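Local coordinates for protein alpha,alpha-trehalose-phosphate synthase (UDP-forming) (Burkholderia multivorans, PDB 5UOF) that belongs to glycosyltransferase family 20, whose members have the two-domain GT-B fold, at residues R330-F335 and T341-L346; L354-F359 and A378-A383. One frame throughout, in Å; residues are numbered along the deposited sequence. Where two conformers were deposited one is given.

Contact 1 (R330-F335 and T341-L346). With EDO (1,2-ethanediol), chain N.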
loop_
_atom_site.group_PDB
_atom_site.type_symbol
_atom_site.label_atom_id
_atom_site.label_comp_id
_atom_site.label_asym_id
_atom_site.label_seq_id
_atom_site.Cartn_x
_atom_site.Cartn_y
_atom_site.Cartn_z
ATOM N N ARG A 330 -6.008 -23.929 18.019
ATOM C CA ARG A 330 -7.441 -23.669 18.090
ATOM C C ARG A 330 -8.202 -24.502 17.064
ATOM O O ARG A 330 -9.235 -25.101 17.382
ATOM C CB ARG A 330 -7.715 -22.181 17.883
ATOM C CG ARG A 330 -9.174 -21.805 18.052
ATOM C CD ARG A 330 -9.388 -20.328 17.765
ATOM N NE ARG A 330 -8.923 -19.975 16.428
ATOM C CZ ARG A 330 -9.596 -20.257 15.322
ATOM N NH1 ARG A 330 -10.760 -20.889 15.415
ATOM N NH2 ARG A 330 -9.104 -19.915 14.135
ATOM N N ILE A 331 -7.706 -24.553 15.828
ATOM C CA ILE A 331 -8.424 -25.249 14.761
ATOM C C ILE A 331 -8.403 -26.753 14.988
ATOM O O ILE A 331 -9.421 -27.441 14.800
ATOM C CB ILE A 331 -7.837 -24.850 13.395
ATOM C CG1 ILE A 331 -8.100 -23.364 13.126
ATOM C CG2 ILE A 331 -8.410 -25.700 12.276
ATOM C CD1 ILE A 331 -7.285 -22.790 11.947
ATOM N N ASN A 332 -7.259 -27.296 15.408
ATOM C CA ASN A 332 -7.225 -28.710 15.765
ATOM C C ASN A 332 -8.104 -28.991 16.982
ATOM O O ASN A 332 -8.793 -30.013 17.029
ATOM C CB ASN A 332 -5.770 -29.151 15.985
ATOM C CG ASN A 332 -4.995 -29.211 14.675
ATOM O OD1 ASN A 332 -5.587 -29.435 13.612
ATOM N ND2 ASN A 332 -3.678 -28.974 14.730
ATOM N N GLY A 333 -8.135 -28.082 17.959
ATOM C CA GLY A 333 -9.031 -28.289 19.083
ATOM C C GLY A 333 -10.484 -28.329 18.649
ATOM O O GLY A 333 -11.291 -29.075 19.213
ATOM N N ARG A 334 -10.827 -27.547 17.625
ATOM C CA ARG A 334 -12.208 -27.480 17.161
ATOM C C ARG A 334 -12.620 -28.754 16.433
ATOM O O ARG A 334 -13.718 -29.276 16.666
ATOM C CB ARG A 334 -12.390 -26.270 16.247
ATOM C CG ARG A 334 -13.829 -26.089 15.755
ATOM C CD ARG A 334 -13.999 -24.792 14.970
ATOM N NE ARG A 334 -15.379 -24.689 14.496
ATOM C CZ ARG A 334 -15.812 -23.804 13.604
ATOM N NH1 ARG A 334 -14.972 -22.929 13.069
ATOM N NH2 ARG A 334 -17.090 -23.811 13.239
ATOM N N PHE A 335 -11.759 -29.268 15.547
ATOM C CA PHE A 335 -12.166 -30.292 14.595
ATOM C C PHE A 335 -11.518 -31.656 14.791
ATOM O O PHE A 335 -11.976 -32.621 14.169
ATOM C CB PHE A 335 -11.879 -29.823 13.158
ATOM C CG PHE A 335 -12.779 -28.707 12.692
ATOM C CD1 PHE A 335 -14.158 -28.881 12.652
ATOM C CD2 PHE A 335 -12.246 -27.490 12.297
ATOM C CE1 PHE A 335 -14.991 -27.855 12.232
ATOM C CE2 PHE A 335 -13.073 -26.459 11.874
ATOM C CZ PHE A 335 -14.448 -26.648 11.836
ATOM N N THR A 341 -5.685 -35.327 12.821
ATOM C CA THR A 341 -5.165 -33.989 13.083
ATOM C C THR A 341 -5.464 -33.122 11.862
ATOM O O THR A 341 -4.868 -33.348 10.798
ATOM C CB THR A 341 -3.652 -34.038 13.360
ATOM O OG1 THR A 341 -3.408 -34.673 14.626
ATOM C CG2 THR A 341 -3.047 -32.634 13.391
ATOM N N PRO A 342 -6.402 -32.166 11.941
ATOM C CA PRO A 342 -6.742 -31.367 10.745
ATOM C C PRO A 342 -5.567 -30.613 10.137
ATOM O O PRO A 342 -5.414 -30.600 8.904
ATOM C CB PRO A 342 -7.818 -30.405 11.271
ATOM C CG PRO A 342 -8.474 -31.167 12.397
ATOM C CD PRO A 342 -7.390 -32.012 13.023
ATOM N N ILE A 343 -4.748 -29.955 10.956
ATOM C CA ILE A 343 -3.623 -29.156 10.474
ATOM C C ILE A 343 -2.352 -29.722 11.087
ATOM O O ILE A 343 -2.153 -29.651 12.309
ATOM C CB ILE A 343 -3.763 -27.666 10.810
ATOM C CG1 ILE A 343 -4.990 -27.073 10.119
ATOM C CG2 ILE A 343 -2.502 -26.908 10.342
ATOM C CD1 ILE A 343 -5.170 -25.566 10.408
ATOM N N GLN A 344 -1.497 -30.293 10.242
ATOM C CA GLN A 344 -0.140 -30.654 10.646
ATOM C C GLN A 344 0.765 -29.474 10.332
ATOM O O GLN A 344 0.942 -29.120 9.164
ATOM C CB GLN A 344 0.339 -31.905 9.914
ATOM C CG GLN A 344 -0.538 -33.104 10.172
ATOM C CD GLN A 344 -0.146 -34.291 9.313
ATOM O OE1 GLN A 344 -0.976 -34.841 8.575
ATOM N NE2 GLN A 344 1.121 -34.690 9.401
ATOM N N TYR A 345 1.324 -28.858 11.367
ATOM C CA TYR A 345 2.124 -27.651 11.213
ATOM C C TYR A 345 3.544 -27.994 11.642
ATOM O O TYR A 345 3.804 -28.254 12.825
ATOM C CB TYR A 345 1.526 -26.496 12.021
ATOM C CG TYR A 345 2.415 -25.293 12.109
ATOM C CD1 TYR A 345 3.155 -24.870 11.015
ATOM C CD2 TYR A 345 2.524 -24.583 13.296
ATOM C CE1 TYR A 345 3.987 -23.778 11.105
ATOM C CE2 TYR A 345 3.350 -23.490 13.391
ATOM C CZ TYR A 345 4.072 -23.095 12.294
ATOM O OH TYR A 345 4.897 -22.014 12.397
ATOM N N LEU A 346 4.456 -28.017 10.666
ATOM C CA LEU A 346 5.786 -28.599 10.817
ATOM C C LEU A 346 6.824 -27.507 10.615
ATOM O O LEU A 346 7.014 -27.030 9.492
ATOM C CB LEU A 346 5.983 -29.731 9.807
ATOM C CG LEU A 346 5.054 -30.921 10.066
ATOM C CD1 LEU A 346 4.964 -31.828 8.841
ATOM C CD2 LEU A 346 5.557 -31.690 11.285
HETATM C C1 EDO N . -4.373 -38.185 14.878
HETATM O O1 EDO N . -4.327 -36.967 15.634
HETATM C C2 EDO N . -3.168 -39.051 15.218
HETATM O O2 EDO N . -1.979 -38.285 14.999
#
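With chi1 at -71°, Asn332 sets its CG beside its own backbone N, and a chi2 of -28° turns the carboxamide so that both its ends meet the backbone of Ile343. The evidence for a paired grip is direct. Ile343 N donates to Asn332 OD1 at 2.8 Å, while Asn332 ND2 donates to Ile343 O at 2.9 Å. Each donor lies in the carbonyl plane of its acceptor, on a lone pair, and Ile343 O itself sits only 12° out of the amide plane of Asn332. The two bonds therefore fix the rotation of the carboxamide and leave little doubt about which end is oxygen. Pro342 runs past this side chain in the opposite direction, its CD 3.2 Å from Asn332 OD1, and its CG packs on Phe335 CB at 3.7 Å. Next to it, Ile331 and Ile343 meet through methyl groups: Ile343 CD1 rests 3.7 Å from Ile331 CG2 and nearly as close to Ile331 CD1. Phe284 of helix 280-293 and Leu303 of strand 301-306 continue this apolar layer. At the other border, Thr341 OG1 shares a hydrogen bond with a 1,2-ethanediol molecule, O1 at 2.7 Å, probably carried over from crystallisation. Topologically, the contact joins the end of helix 314-335 to edge strand 343-346 within a beta-alpha-beta unit that starts with strand 301-306. Chemically, one carboxamide satisfies both the N-H and the C=O of Ile343, whose neighbours Pro342 and Gln344 bond to strand 301-306, so helix and sheet are joined by directional bonds as well as by apolar packing.

Contact 2 (L354-F359 and A378-A383)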
loop_
_atom_site.group_PDB
_atom_site.type_symbol
_atom_site.label_atom_id
_atom_site.label_comp_id
_atom_site.label_asym_id
_atom_site.label_seq_id
_atom_site.Cartn_x
_atom_site.Cartn_y
_atom_site.Cartn_z
ATOM N N LEU A 354 12.178 -34.418 -1.614
ATOM C CA LEU A 354 11.097 -34.944 -0.789
ATOM C C LEU A 354 9.860 -34.056 -0.871
ATOM O O LEU A 354 8.735 -34.555 -0.996
ATOM C CB LEU A 354 11.574 -35.080 0.659
ATOM C CG LEU A 354 10.850 -36.060 1.579
ATOM C CD1 LEU A 354 11.001 -37.486 1.064
ATOM C CD2 LEU A 354 11.372 -35.940 3.001
ATOM N N LEU A 355 10.047 -32.729 -0.789
ATOM C CA LEU A 355 8.914 -31.820 -0.928
ATOM C C LEU A 355 8.208 -32.031 -2.259
ATOM O O LEU A 355 6.973 -31.990 -2.325
ATOM C CB LEU A 355 9.362 -30.359 -0.807
ATOM C CG LEU A 355 9.894 -29.862 0.537
ATOM C CD1 LEU A 355 10.206 -28.374 0.445
ATOM C CD2 LEU A 355 8.900 -30.138 1.657
ATOM N N MET A 356 8.974 -32.243 -3.334
ATOM C CA MET A 356 8.338 -32.477 -4.627
ATOM C C MET A 356 7.503 -33.752 -4.594
ATOM O O MET A 356 6.384 -33.786 -5.126
ATOM C CB MET A 356 9.383 -32.541 -5.748
ATOM C CG MET A 356 10.348 -31.327 -5.809
ATOM S SD MET A 356 9.482 -29.739 -5.900
ATOM C CE MET A 356 10.816 -28.599 -5.553
ATOM N N ALA A 357 8.023 -34.807 -3.953
ATOM C CA ALA A 357 7.240 -36.031 -3.798
ATOM C C ALA A 357 5.989 -35.791 -2.954
ATOM O O ALA A 357 4.930 -36.368 -3.235
ATOM C CB ALA A 357 8.106 -37.143 -3.196
ATOM N N PHE A 358 6.083 -34.945 -1.917
ATOM C CA PHE A 358 4.880 -34.590 -1.165
ATOM C C PHE A 358 3.894 -33.845 -2.056
ATOM O O PHE A 358 2.682 -34.084 -1.993
ATOM C CB PHE A 358 5.208 -33.708 0.046
ATOM C CG PHE A 358 6.106 -34.341 1.075
ATOM C CD1 PHE A 358 6.242 -35.711 1.188
ATOM C CD2 PHE A 358 6.809 -33.525 1.959
ATOM C CE1 PHE A 358 7.077 -36.263 2.162
ATOM C CE2 PHE A 358 7.636 -34.061 2.923
ATOM C CZ PHE A 358 7.783 -35.431 3.021
ATOM N N PHE A 359 4.395 -32.893 -2.855
ATOM C CA PHE A 359 3.512 -32.190 -3.780
ATOM C C PHE A 359 2.827 -33.170 -4.719
ATOM O O PHE A 359 1.623 -33.061 -4.982
ATOM C CB PHE A 359 4.298 -31.169 -4.610
ATOM C CG PHE A 359 4.832 -29.997 -3.831
ATOM C CD1 PHE A 359 4.290 -29.634 -2.611
ATOM C CD2 PHE A 359 5.894 -29.255 -4.342
ATOM C CE1 PHE A 359 4.790 -28.537 -1.914
ATOM C CE2 PHE A 359 6.392 -28.166 -3.658
ATOM C CZ PHE A 359 5.850 -27.809 -2.439
ATOM N N ALA A 378 4.659 -22.271 -5.975
ATOM C CA ALA A 378 3.516 -22.481 -6.868
ATOM C C ALA A 378 3.935 -23.199 -8.152
ATOM O O ALA A 378 3.250 -24.119 -8.611
ATOM C CB ALA A 378 2.840 -21.146 -7.190
ATOM N N LYS A 379 5.077 -22.810 -8.731
ATOM C CA LYS A 379 5.521 -23.435 -9.971
ATOM C C LYS A 379 6.015 -24.854 -9.716
ATOM O O LYS A 379 5.736 -25.769 -10.509
ATOM C CB LYS A 379 6.615 -22.573 -10.621
ATOM C CG LYS A 379 6.122 -21.146 -10.955
ATOM C CD LYS A 379 7.097 -20.385 -11.834
ATOM C CE LYS A 379 6.468 -19.060 -12.338
ATOM N NZ LYS A 379 7.383 -18.294 -13.257
ATOM N N GLU A 380 6.747 -25.049 -8.615
ATOM C CA GLU A 380 7.204 -26.381 -8.223
ATOM C C GLU A 380 6.032 -27.313 -7.959
ATOM O O GLU A 380 6.096 -28.509 -8.285
ATOM C CB GLU A 380 8.074 -26.296 -6.973
ATOM C CG GLU A 380 9.396 -25.590 -7.208
ATOM C CD GLU A 380 10.041 -25.086 -5.926
ATOM O OE1 GLU A 380 9.500 -25.342 -4.834
ATOM O OE2 GLU A 380 11.104 -24.440 -6.014
ATOM N N TYR A 381 4.959 -26.786 -7.358
ATOM C CA TYR A 381 3.787 -27.612 -7.102
ATOM C C TYR A 381 3.226 -28.174 -8.407
ATOM O O TYR A 381 3.006 -29.385 -8.535
ATOM C CB TYR A 381 2.711 -26.813 -6.346
ATOM C CG TYR A 381 1.564 -27.734 -6.040
ATOM C CD1 TYR A 381 1.626 -28.593 -4.954
ATOM C CD2 TYR A 381 0.468 -27.815 -6.898
ATOM C CE1 TYR A 381 0.607 -29.495 -4.704
ATOM C CE2 TYR A 381 -0.572 -28.704 -6.646
ATOM C CZ TYR A 381 -0.485 -29.551 -5.547
ATOM O OH TYR A 381 -1.486 -30.463 -5.304
ATOM N N VAL A 382 2.998 -27.306 -9.394
ATOM C CA VAL A 382 2.463 -27.762 -10.678
ATOM C C VAL A 382 3.419 -28.757 -11.320
ATOM O O VAL A 382 3.018 -29.834 -11.784
ATOM C CB VAL A 382 2.206 -26.558 -11.602
ATOM C CG1 VAL A 382 1.841 -27.011 -13.019
ATOM C CG2 VAL A 382 1.115 -25.657 -11.020
ATOM N N ALA A 383 4.710 -28.406 -11.354
ATOM C CA ALA A 383 5.680 -29.257 -12.043
ATOM C C ALA A 383 5.751 -30.654 -11.437
ATOM O O ALA A 383 6.120 -31.615 -12.127
ATOM C CB ALA A 383 7.061 -28.595 -12.014
#
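Met356 is the first residue of 354-359 to touch 378-383. Its chain bends at chi2, which swings the thioether toward Glu380: CE lies 3.6 Å from Glu380 OE1 and SD 3.9 Å from Glu380 CB, so the methyl lies against the acid's aliphatic stem and carboxylate. No hydrogen bond crosses here; the charge is met by Arg352, which forms a salt bridge with Glu380 OE2. Nearly one helical turn further on, Phe359 points at the second helix and carries the largest share of the packing. Tyr381 presents its ring edge to the Phe359 face in an offset edge-to-face pair, with centroids 5.5 Å apart and planes at 63°. The closest approach is Tyr381 CD1 to Phe359 CG, 3.7 Å, and Tyr381 CB also lies over a face of the phenylalanine. With Tyr381 CG anti to the backbone N (chi1 -177°), the phenol extends past Phe359 and its OH reaches Ser362 in a hydrogen bond. Phe359 O takes hydrogen bonds from Ser362 OG and Gln385 NE2, two residues that with Arg360 form the sodium site, about 5 Å from the Tyr381 side chain. The short helical segments approach to 9.0 Å and cross at -64°: a buried contact between two helices of the parallel-sheet, Rossmann-like domain of a GT-B fold, packed beside a sodium site.

Overall arrangement
Both contacts belong to the domain built on the six-stranded parallel sheet, and they come in series along the chain: contact 1 closes at residue 346 before contact 2 opens at 354. Strand 343-346 and helix 352-361 are consecutive elements, yet the contact centres are about 23 Å apart and their nearest atoms about 7 Å, without touching. The centre of contact 1, at an outermost strand, lies about 29 Å from the centre of the chain; that of contact 2 lies nearer, at about 16 Å, where helices 352-361 and 376-384 flank strand 364-367 in sequence. Together they sample a single Rossmann-like layer system from its outermost strand to the helices beside the sodium ion.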